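Local coordinates for superoxide dismutase (Candida albicans, PDB 4GUN), which probably protects the cell by using a bound manganese ion to convert superoxide into hydrogen peroxide and molecular oxygen, at residues I8-I13 against A39-Y44; D49-A54 against K61-I66; I70-G75 against A153-I158. The protein carries 2 engineered substitutions. All blocks are in the same frame, centred on the assembly; numbering follows the deposited sequence.

Interaction 1: residues I8-I13 against A39-Y44; sequences ISLPKI and AYVNGY
Ile8 turns CG1 in between its own backbone N and carbonyl carbon (chi1 65°), and from there the nearly extended end of the chain reaches CD1 to the helix, 3.8 Å from Val41 CA. Tyr44, with CG anti to its N (chi1 178°), projects from the helix one turn further on, and the two side chains cross at about a right angle. The ring carbon CD2 of Tyr44 lies 3.8 Å from Ile8 CG1, while Ile8 CG2 meets CE2 of the same ring at 4.0 Å. One branched residue thus fills the angle between the helix backbone and the tyrosine ring, a place that suits the broad, purely apolar surface of isoleucine.

Val41 serves the extended chain with both methyls. CG1 sits 3.5 Å from Ile8 O and 3.9 Å from Ser9 CA; CG2 meets the start of Leu10, 3.9 Å from its N. The compact valine lets the backbone of 8-10 pass close to the helix, and Ser9 turns its CB away from it, as suits an exposed polar residue. No hydrogen bond joins the two segments, but Ile8 N is held by Asn45 OD1, and Leu60 of a second subunit packs on both Ile8 and Tyr44.

The arrangement is an N-terminal arm packed against helix 26-56 in the alpha-hairpin domain of iron/manganese superoxide dismutases, the helix whose Tyr40 reaches the manganese site.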
loop_
_atom_site.group_PDB
_atom_site.type_symbol
_atom_site.label_atom_id
_atom_site.label_comp_id
_atom_site.label_asym_id
_atom_site.label_seq_id
_atom_site.Cartn_x
_atom_site.Cartn_y
_atom_site.Cartn_z
ATOM N N ILE A 8 5.070 27.275 -2.346
ATOM C CA ILE A 8 5.388 27.121 -0.926
ATOM C C ILE A 8 6.860 27.509 -0.708
ATOM O O ILE A 8 7.660 27.502 -1.653
ATOM C CB ILE A 8 5.057 25.712 -0.344
ATOM C CG1 ILE A 8 5.921 24.599 -0.977
ATOM C CG2 ILE A 8 3.540 25.417 -0.443
ATOM C CD1 ILE A 8 5.997 23.323 -0.228
ATOM N N SER A 9 7.217 27.840 0.538
ATOM C CA SER A 9 8.589 28.221 0.855
ATOM C C SER A 9 9.042 27.581 2.145
ATOM O O SER A 9 8.217 27.083 2.915
ATOM C CB SER A 9 8.739 29.742 0.866
ATOM O OG SER A 9 7.932 30.344 1.860
ATOM N N LEU A 10 10.352 27.535 2.359
ATOM C CA LEU A 10 10.916 26.958 3.569
ATOM C C LEU A 10 10.513 27.839 4.757
ATOM O O LEU A 10 10.750 29.040 4.689
ATOM C CB LEU A 10 12.450 26.883 3.449
ATOM C CG LEU A 10 13.199 26.145 4.562
ATOM C CD1 LEU A 10 13.001 24.660 4.448
ATOM C CD2 LEU A 10 14.699 26.459 4.498
ATOM N N PRO A 11 9.879 27.294 5.830
ATOM C CA PRO A 11 9.505 28.156 6.969
ATOM C C PRO A 11 10.726 28.601 7.779
ATOM O O PRO A 11 11.790 27.973 7.716
ATOM C CB PRO A 11 8.592 27.255 7.804
ATOM C CG PRO A 11 9.129 25.868 7.557
ATOM C CD PRO A 11 9.513 25.884 6.087
ATOM N N LYS A 12 10.568 29.700 8.528
ATOM C CA LYS A 12 11.603 30.234 9.408
ATOM C C LYS A 12 11.582 29.378 10.672
ATOM O O LYS A 12 10.494 29.042 11.151
ATOM C CB LYS A 12 11.293 31.707 9.738
ATOM N N ILE A 13 12.760 28.983 11.185
ATOM C CA ILE A 13 12.879 28.114 12.380
ATOM C C ILE A 13 13.091 28.953 13.649
ATOM O O ILE A 13 14.041 29.720 13.704
ATOM C CB ILE A 13 13.993 27.039 12.196
ATOM C CG1 ILE A 13 13.970 26.376 10.791
ATOM C CG2 ILE A 13 13.997 26.015 13.330
ATOM C CD1 ILE A 13 12.752 25.507 10.437
ATOM N N ALA A 39 14.270 20.050 -0.301
ATOM C CA ALA A 39 13.960 19.131 -1.405
ATOM C C ALA A 39 12.440 18.919 -1.555
ATOM O O ALA A 39 11.942 18.849 -2.680
ATOM C CB ALA A 39 14.681 17.799 -1.216
ATOM N N TYR A 40 11.698 18.881 -0.442
ATOM C CA TYR A 40 10.233 18.787 -0.512
ATOM C C TYR A 40 9.606 20.126 -0.975
ATOM O O TYR A 40 8.614 20.095 -1.694
ATOM C CB TYR A 40 9.624 18.334 0.827
ATOM C CG TYR A 40 10.169 17.022 1.349
ATOM C CD1 TYR A 40 10.028 15.844 0.618
ATOM C CD2 TYR A 40 10.743 16.940 2.611
ATOM C CE1 TYR A 40 10.513 14.633 1.100
ATOM C CE2 TYR A 40 11.261 15.737 3.094
ATOM C CZ TYR A 40 11.128 14.583 2.344
ATOM O OH TYR A 40 11.632 13.401 2.833
ATOM N N VAL A 41 10.173 21.292 -0.572
ATOM C CA VAL A 41 9.679 22.614 -1.009
ATOM C C VAL A 41 9.764 22.701 -2.557
ATOM O O VAL A 41 8.809 23.125 -3.236
ATOM C CB VAL A 41 10.466 23.780 -0.318
ATOM C CG1 VAL A 41 10.183 25.135 -0.997
ATOM C CG2 VAL A 41 10.139 23.860 1.171
ATOM N N ASN A 42 10.929 22.305 -3.096
ATOM C CA ASN A 42 11.206 22.320 -4.523
ATOM C C ASN A 42 10.362 21.306 -5.290
ATOM O O ASN A 42 9.801 21.646 -6.342
ATOM C CB ASN A 42 12.708 22.121 -4.773
ATOM C CG ASN A 42 13.515 23.332 -4.361
ATOM O OD1 ASN A 42 12.988 24.450 -4.278
ATOM N ND2 ASN A 42 14.819 23.149 -4.130
ATOM N N GLY A 43 10.263 20.091 -4.733
ATOM C CA GLY A 43 9.507 18.993 -5.299
ATOM C C GLY A 43 8.037 19.330 -5.426
ATOM O O GLY A 43 7.444 19.081 -6.473
ATOM N N TYR A 44 7.451 19.956 -4.394
ATOM C CA TYR A 44 6.050 20.362 -4.473
ATOM C C TYR A 44 5.839 21.440 -5.528
ATOM O O TYR A 44 4.941 21.291 -6.354
ATOM C CB TYR A 44 5.469 20.782 -3.097
ATOM C CG TYR A 44 4.027 21.247 -3.155
ATOM C CD1 TYR A 44 2.974 20.341 -3.058
ATOM C CD2 TYR A 44 3.715 22.598 -3.280
ATOM C CE1 TYR A 44 1.645 20.763 -3.135
ATOM C CE2 TYR A 44 2.393 23.030 -3.376
ATOM C CZ TYR A 44 1.360 22.110 -3.294
ATOM O OH TYR A 44 0.064 22.554 -3.365
#

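Interaction 2: residues D49-A54 against K61-I66; sequences DALEKA and KSVVEI
Ile66, Leu51 and Ala54 bury the most surface where the helix segments 49-54 and 61-66 run antiparallel, their axes 9.0 Å apart and 158° between their directions. Ile66 makes the widest contact. Its CG1 is anti to the carbonyl carbon (chi1 -63°) and the chain beyond is extended, which drives CD1 deep against the facing helix, 3.5 Å from Ala50 O and 4.0 Å from Ala54 CB. The branch methyl CG2 rests 4.0 Å from Leu51 CB, so the isoleucine spreads over three residues of its partner. Alanine suits both places, Ala50 and Ala54, since a lone methyl leaves the helix surface low enough for CD1 to come close to the backbone.

Ala54 is also where the backbones come nearest. Its CB meets Ser62 CB at 3.7 Å and Val63 CG2 at 3.8 Å, small groups on both sides. Ser62 contributes its CB here, whereas its hydroxyl is hydrogen-bonded to Asp59 OD1 in the connection between the helices. Leu51 leaves its helix to one side and brings CD2 to within 4.1 Å of Val63 CG1, closing that flank of the interface with apolar branches.

No hydrogen bond crosses the contact. It lies near the connected ends of helices 26-56 and 60-85, the two arms of the alpha hairpin, far from the metal. Leu51 of a second subunit packs on Leu51, and Ile70 of that subunit on Val63; within the chain Leu51 also leans on Ile70 of helix 60-85.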
loop_
_atom_site.group_PDB
_atom_site.type_symbol
_atom_site.label_atom_id
_atom_site.label_comp_id
_atom_site.label_asym_id
_atom_site.label_seq_id
_atom_site.Cartn_x
_atom_site.Cartn_y
_atom_site.Cartn_z
ATOM N N ASP A 49 3.542 22.702 -10.942
ATOM C CA ASP A 49 3.745 23.268 -12.272
ATOM C C ASP A 49 3.473 22.184 -13.336
ATOM O O ASP A 49 2.804 22.455 -14.349
ATOM C CB ASP A 49 5.175 23.820 -12.403
ATOM C CG ASP A 49 5.389 24.670 -13.642
ATOM O OD1 ASP A 49 6.548 24.767 -14.097
ATOM O OD2 ASP A 49 4.398 25.245 -14.151
ATOM N N ALA A 50 3.968 20.945 -13.079
ATOM C CA ALA A 50 3.777 19.812 -13.987
ATOM C C ALA A 50 2.283 19.430 -14.093
ATOM O O ALA A 50 1.791 19.127 -15.187
ATOM C CB ALA A 50 4.615 18.627 -13.528
ATOM N N LEU A 51 1.569 19.496 -12.958
ATOM C CA LEU A 51 0.148 19.169 -12.820
ATOM C C LEU A 51 -0.759 20.095 -13.640
ATOM O O LEU A 51 -1.632 19.597 -14.352
ATOM C CB LEU A 51 -0.246 19.180 -11.323
ATOM C CG LEU A 51 -1.581 18.529 -10.892
ATOM C CD1 LEU A 51 -2.716 19.531 -10.866
ATOM C CD2 LEU A 51 -1.895 17.241 -11.672
ATOM N N GLU A 52 -0.558 21.420 -13.551
ATOM C CA GLU A 52 -1.368 22.404 -14.297
ATOM C C GLU A 52 -1.218 22.248 -15.808
ATOM O O GLU A 52 -2.211 22.322 -16.541
ATOM C CB GLU A 52 -1.071 23.835 -13.833
ATOM C CG GLU A 52 -1.434 24.027 -12.369
ATOM C CD GLU A 52 -0.934 25.285 -11.691
ATOM O OE1 GLU A 52 0.088 25.852 -12.135
ATOM O OE2 GLU A 52 -1.538 25.667 -10.666
ATOM N N LYS A 53 0.013 21.967 -16.259
ATOM C CA LYS A 53 0.352 21.692 -17.654
ATOM C C LYS A 53 -0.428 20.449 -18.148
ATOM O O LYS A 53 -1.147 20.538 -19.143
ATOM C CB LYS A 53 1.863 21.443 -17.775
ATOM C CG LYS A 53 2.642 22.523 -18.510
ATOM C CD LYS A 53 4.108 22.107 -18.736
ATOM C CE LYS A 53 4.289 21.122 -19.880
ATOM N NZ LYS A 53 5.666 20.564 -19.930
ATOM N N ALA A 54 -0.313 19.313 -17.429
ATOM C CA ALA A 54 -0.975 18.055 -17.779
ATOM C C ALA A 54 -2.516 18.070 -17.672
ATOM O O ALA A 54 -3.174 17.485 -18.541
ATOM C CB ALA A 54 -0.391 16.908 -16.966
ATOM N N LYS A 61 -2.944 10.253 -18.064
ATOM C CA LYS A 61 -1.764 9.433 -17.774
ATOM C C LYS A 61 -0.715 10.233 -16.965
ATOM O O LYS A 61 -0.233 9.723 -15.947
ATOM C CB LYS A 61 -1.140 8.856 -19.066
ATOM C CG LYS A 61 -0.337 7.579 -18.788
ATOM C CD LYS A 61 0.367 7.012 -20.033
ATOM C CE LYS A 61 1.415 5.983 -19.651
ATOM N NZ LYS A 61 2.369 5.694 -20.760
ATOM N N SER A 62 -0.380 11.482 -17.397
ATOM C CA SER A 62 0.589 12.324 -16.653
ATOM C C SER A 62 -0.007 12.799 -15.314
ATOM O O SER A 62 0.690 12.789 -14.300
ATOM C CB SER A 62 1.000 13.550 -17.466
ATOM O OG SER A 62 1.868 13.228 -18.537
ATOM N N VAL A 63 -1.285 13.244 -15.334
ATOM C CA VAL A 63 -2.022 13.704 -14.148
ATOM C C VAL A 63 -1.939 12.599 -13.048
ATOM O O VAL A 63 -1.542 12.881 -11.906
ATOM C CB VAL A 63 -3.480 14.088 -14.507
ATOM C CG1 VAL A 63 -4.319 14.341 -13.262
ATOM C CG2 VAL A 63 -3.520 15.301 -15.421
ATOM N N VAL A 64 -2.253 11.351 -13.430
ATOM C CA VAL A 64 -2.194 10.197 -12.518
ATOM C C VAL A 64 -0.798 9.967 -11.955
ATOM O O VAL A 64 -0.662 9.802 -10.748
ATOM C CB VAL A 64 -2.876 8.929 -13.110
ATOM C CG1 VAL A 64 -2.480 7.669 -12.344
ATOM C CG2 VAL A 64 -4.397 9.088 -13.108
ATOM N N GLU A 65 0.237 10.053 -12.806
ATOM C CA GLU A 65 1.640 9.882 -12.414
ATOM C C GLU A 65 2.120 10.954 -11.415
ATOM O O GLU A 65 2.767 10.600 -10.426
ATOM C CB GLU A 65 2.544 9.816 -13.673
ATOM C CG GLU A 65 4.009 9.489 -13.405
ATOM C CD GLU A 65 4.385 8.050 -13.079
ATOM O OE1 GLU A 65 3.487 7.245 -12.740
ATOM O OE2 GLU A 65 5.596 7.733 -13.140
ATOM N N ILE A 66 1.778 12.253 -11.670
ATOM C CA ILE A 66 2.165 13.445 -10.893
ATOM C C ILE A 66 1.544 13.462 -9.484
ATOM O O ILE A 66 2.170 13.978 -8.554
ATOM C CB ILE A 66 1.893 14.779 -11.690
ATOM C CG1 ILE A 66 2.743 14.853 -12.991
ATOM C CG2 ILE A 66 2.178 16.028 -10.840
ATOM C CD1 ILE A 66 2.159 15.808 -14.090
#

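Interaction 3: residues I70-G75 against A153-I158; sequences IKFHGG and ANQDTI
Gln155 O is met by two groups: a water that donates to it at 2.8 Å and, from helix 60-85, Gly75 CA, 3.3 Å away in a C-H...O contact with an angle of 142° at the hydrogen. The same water donates to Lys71 O at 2.7 Å, bridging two carbonyls that could not bond directly. Gln155 lies in the type II' beta turn from Ala153 to Asp156, at the end of strand 146-153, so the contact ties the alpha-hairpin domain to the C-terminal domain of this iron/manganese superoxide dismutase. Glycine suits position 75 because a CB there would collide with Gln155 O, and its absence lets the turn come down onto the helix.

Beyond its carbonyl, Gln155 packs its aliphatic part beside Phe72. Gln155 CB lies 3.2 Å from Phe72 O, and Gln155 CG 3.8 Å from Phe72 CE1, with the ring and amide planes 64° apart. Phe72 has CG anti to its backbone N (chi1 -174°), which swings the ring off the helix to this side. The bend of Gln155 at chi2 helps carry the amide past the ring toward the metal site, where NE2 is hydrogen-bonded to Tyr40 OH and OE1 to Asn79 ND2. These bonds fix the amide's rotation close to the manganese ligands His80 and His174, consistent with the second-shell glutamine that manganese superoxide dismutases supply from the C-terminal domain.

Lys71, bent at chi3, brings its end obliquely across to Asp156. The resulting salt bridge has a weak hydrogen bond, Lys71 NZ to Asp156 OD1 at 3.3 Å, and Lys71 CE lies equally near that oxygen.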
loop_
_atom_site.group_PDB
_atom_site.type_symbol
_atom_site.label_atom_id
_atom_site.label_comp_id
_atom_site.label_asym_id
_atom_site.label_seq_id
_atom_site.Cartn_x
_atom_site.Cartn_y
_atom_site.Cartn_z
ATOM N N ILE A 70 2.850 14.955 -5.654
ATOM C CA ILE A 70 2.098 15.952 -4.914
ATOM C C ILE A 70 1.953 15.493 -3.463
ATOM O O ILE A 70 2.305 16.235 -2.548
ATOM C CB ILE A 70 0.744 16.263 -5.611
ATOM C CG1 ILE A 70 0.994 17.029 -6.945
ATOM C CG2 ILE A 70 -0.179 17.058 -4.670
ATOM C CD1 ILE A 70 -0.238 17.043 -7.890
ATOM N N LYS A 71 1.461 14.259 -3.268
ATOM C CA LYS A 71 1.301 13.590 -1.973
ATOM C C LYS A 71 2.623 13.600 -1.195
ATOM O O LYS A 71 2.645 14.012 -0.039
ATOM C CB LYS A 71 0.816 12.133 -2.178
ATOM C CG LYS A 71 0.402 11.413 -0.885
ATOM C CD LYS A 71 0.086 9.914 -1.083
ATOM C CE LYS A 71 1.334 9.042 -1.112
ATOM N NZ LYS A 71 1.059 7.589 -0.876
ATOM N N PHE A 72 3.718 13.184 -1.855
ATOM C CA PHE A 72 5.044 13.051 -1.253
ATOM C C PHE A 72 5.676 14.357 -0.828
ATOM O O PHE A 72 6.058 14.500 0.335
ATOM C CB PHE A 72 5.987 12.254 -2.181
ATOM C CG PHE A 72 7.341 11.936 -1.592
ATOM C CD1 PHE A 72 7.477 10.969 -0.602
ATOM C CD2 PHE A 72 8.486 12.587 -2.048
ATOM C CE1 PHE A 72 8.729 10.662 -0.067
ATOM C CE2 PHE A 72 9.749 12.266 -1.527
ATOM C CZ PHE A 72 9.863 11.298 -0.548
ATOM N N HIS A 73 5.827 15.290 -1.763
ATOM C CA HIS A 73 6.483 16.557 -1.442
ATOM C C HIS A 73 5.584 17.482 -0.636
ATOM O O HIS A 73 6.072 18.186 0.239
ATOM C CB HIS A 73 7.096 17.214 -2.684
ATOM C CG HIS A 73 8.104 16.372 -3.404
ATOM N ND1 HIS A 73 9.392 16.180 -2.903
ATOM C CD2 HIS A 73 8.006 15.745 -4.601
ATOM C CE1 HIS A 73 10.014 15.428 -3.793
ATOM N NE2 HIS A 73 9.220 15.146 -4.833
ATOM N N GLY A 74 4.279 17.428 -0.881
ATOM C CA GLY A 74 3.299 18.192 -0.106
ATOM C C GLY A 74 3.222 17.695 1.328
ATOM O O GLY A 74 3.152 18.491 2.272
ATOM N N GLY A 75 3.295 16.377 1.485
ATOM C CA GLY A 75 3.306 15.713 2.786
ATOM C C GLY A 75 4.590 15.995 3.540
ATOM O O GLY A 75 4.556 16.307 4.730
ATOM N N ALA A 153 3.418 6.104 6.729
ATOM C CA ALA A 153 4.624 5.637 6.051
ATOM C C ALA A 153 5.134 6.779 5.210
ATOM O O ALA A 153 4.323 7.565 4.717
ATOM C CB ALA A 153 4.295 4.433 5.173
ATOM N N ASN A 154 6.473 6.879 5.029
ATOM C CA ASN A 154 7.099 7.867 4.152
ATOM C C ASN A 154 6.699 9.298 4.479
ATOM O O ASN A 154 6.934 9.738 5.608
ATOM C CB ASN A 154 6.856 7.499 2.656
ATOM C CG ASN A 154 7.431 6.155 2.281
ATOM O OD1 ASN A 154 8.374 5.681 2.900
ATOM N ND2 ASN A 154 6.883 5.505 1.259
ATOM N N GLN A 155 6.100 10.031 3.512
ATOM C CA GLN A 155 5.640 11.399 3.757
ATOM C C GLN A 155 4.126 11.515 3.840
ATOM O O GLN A 155 3.583 12.605 3.713
ATOM C CB GLN A 155 6.278 12.457 2.840
ATOM C CG GLN A 155 7.802 12.665 3.026
ATOM C CD GLN A 155 8.261 12.989 4.441
ATOM O OE1 GLN A 155 7.498 13.421 5.316
ATOM N NE2 GLN A 155 9.536 12.799 4.690
ATOM N N ASP A 156 3.442 10.390 4.110
ATOM C CA ASP A 156 1.993 10.407 4.323
ATOM C C ASP A 156 1.736 11.233 5.618
ATOM O O ASP A 156 2.596 11.291 6.508
ATOM C CB ASP A 156 1.430 8.970 4.395
ATOM C CG ASP A 156 1.594 8.166 3.104
ATOM O OD1 ASP A 156 1.980 8.762 2.072
ATOM O OD2 ASP A 156 1.338 6.944 3.124
ATOM N N THR A 157 0.620 11.958 5.666
ATOM C CA THR A 157 0.333 12.869 6.784
ATOM C C THR A 157 -1.059 12.686 7.374
ATOM O O THR A 157 -1.819 11.843 6.910
ATOM C CB THR A 157 0.604 14.327 6.330
ATOM O OG1 THR A 157 0.699 15.176 7.481
ATOM C CG2 THR A 157 -0.441 14.859 5.335
ATOM N N ILE A 158 -1.410 13.528 8.356
ATOM C CA ILE A 158 -2.753 13.569 8.940
ATOM C C ILE A 158 -3.545 14.523 8.044
ATOM O O ILE A 158 -3.433 15.740 8.172
ATOM C CB ILE A 158 -2.705 13.970 10.444
ATOM C CG1 ILE A 158 -1.770 13.011 11.252
ATOM C CG2 ILE A 158 -4.112 14.031 11.068
ATOM C CD1 ILE A 158 -1.959 11.490 11.022
HETATM O O HOH W 1 1.289 13.029 2.126
#

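Interactions 1 and 2 are apolar and without hydrogen bonds across the segments, whereas interaction 3 adds a bridging water and a salt bridge. Interaction 1 is mostly buried and lays the N-terminal arm on helix 26-56; interaction 2, with its centre about 27 Å from that of the chain and only partly buried, joins that helix to helix 60-85 within the hairpin. Interaction 3, whose centre is nearest at about 10 Å yet which is also partly buried, takes helix 60-85 across to the other domain. Interactions 1 and 3 meet through Tyr40 and Gln155 beside the manganese; interactions 2 and 3 meet where Leu51 packs on Ile70. All three touch the second subunit.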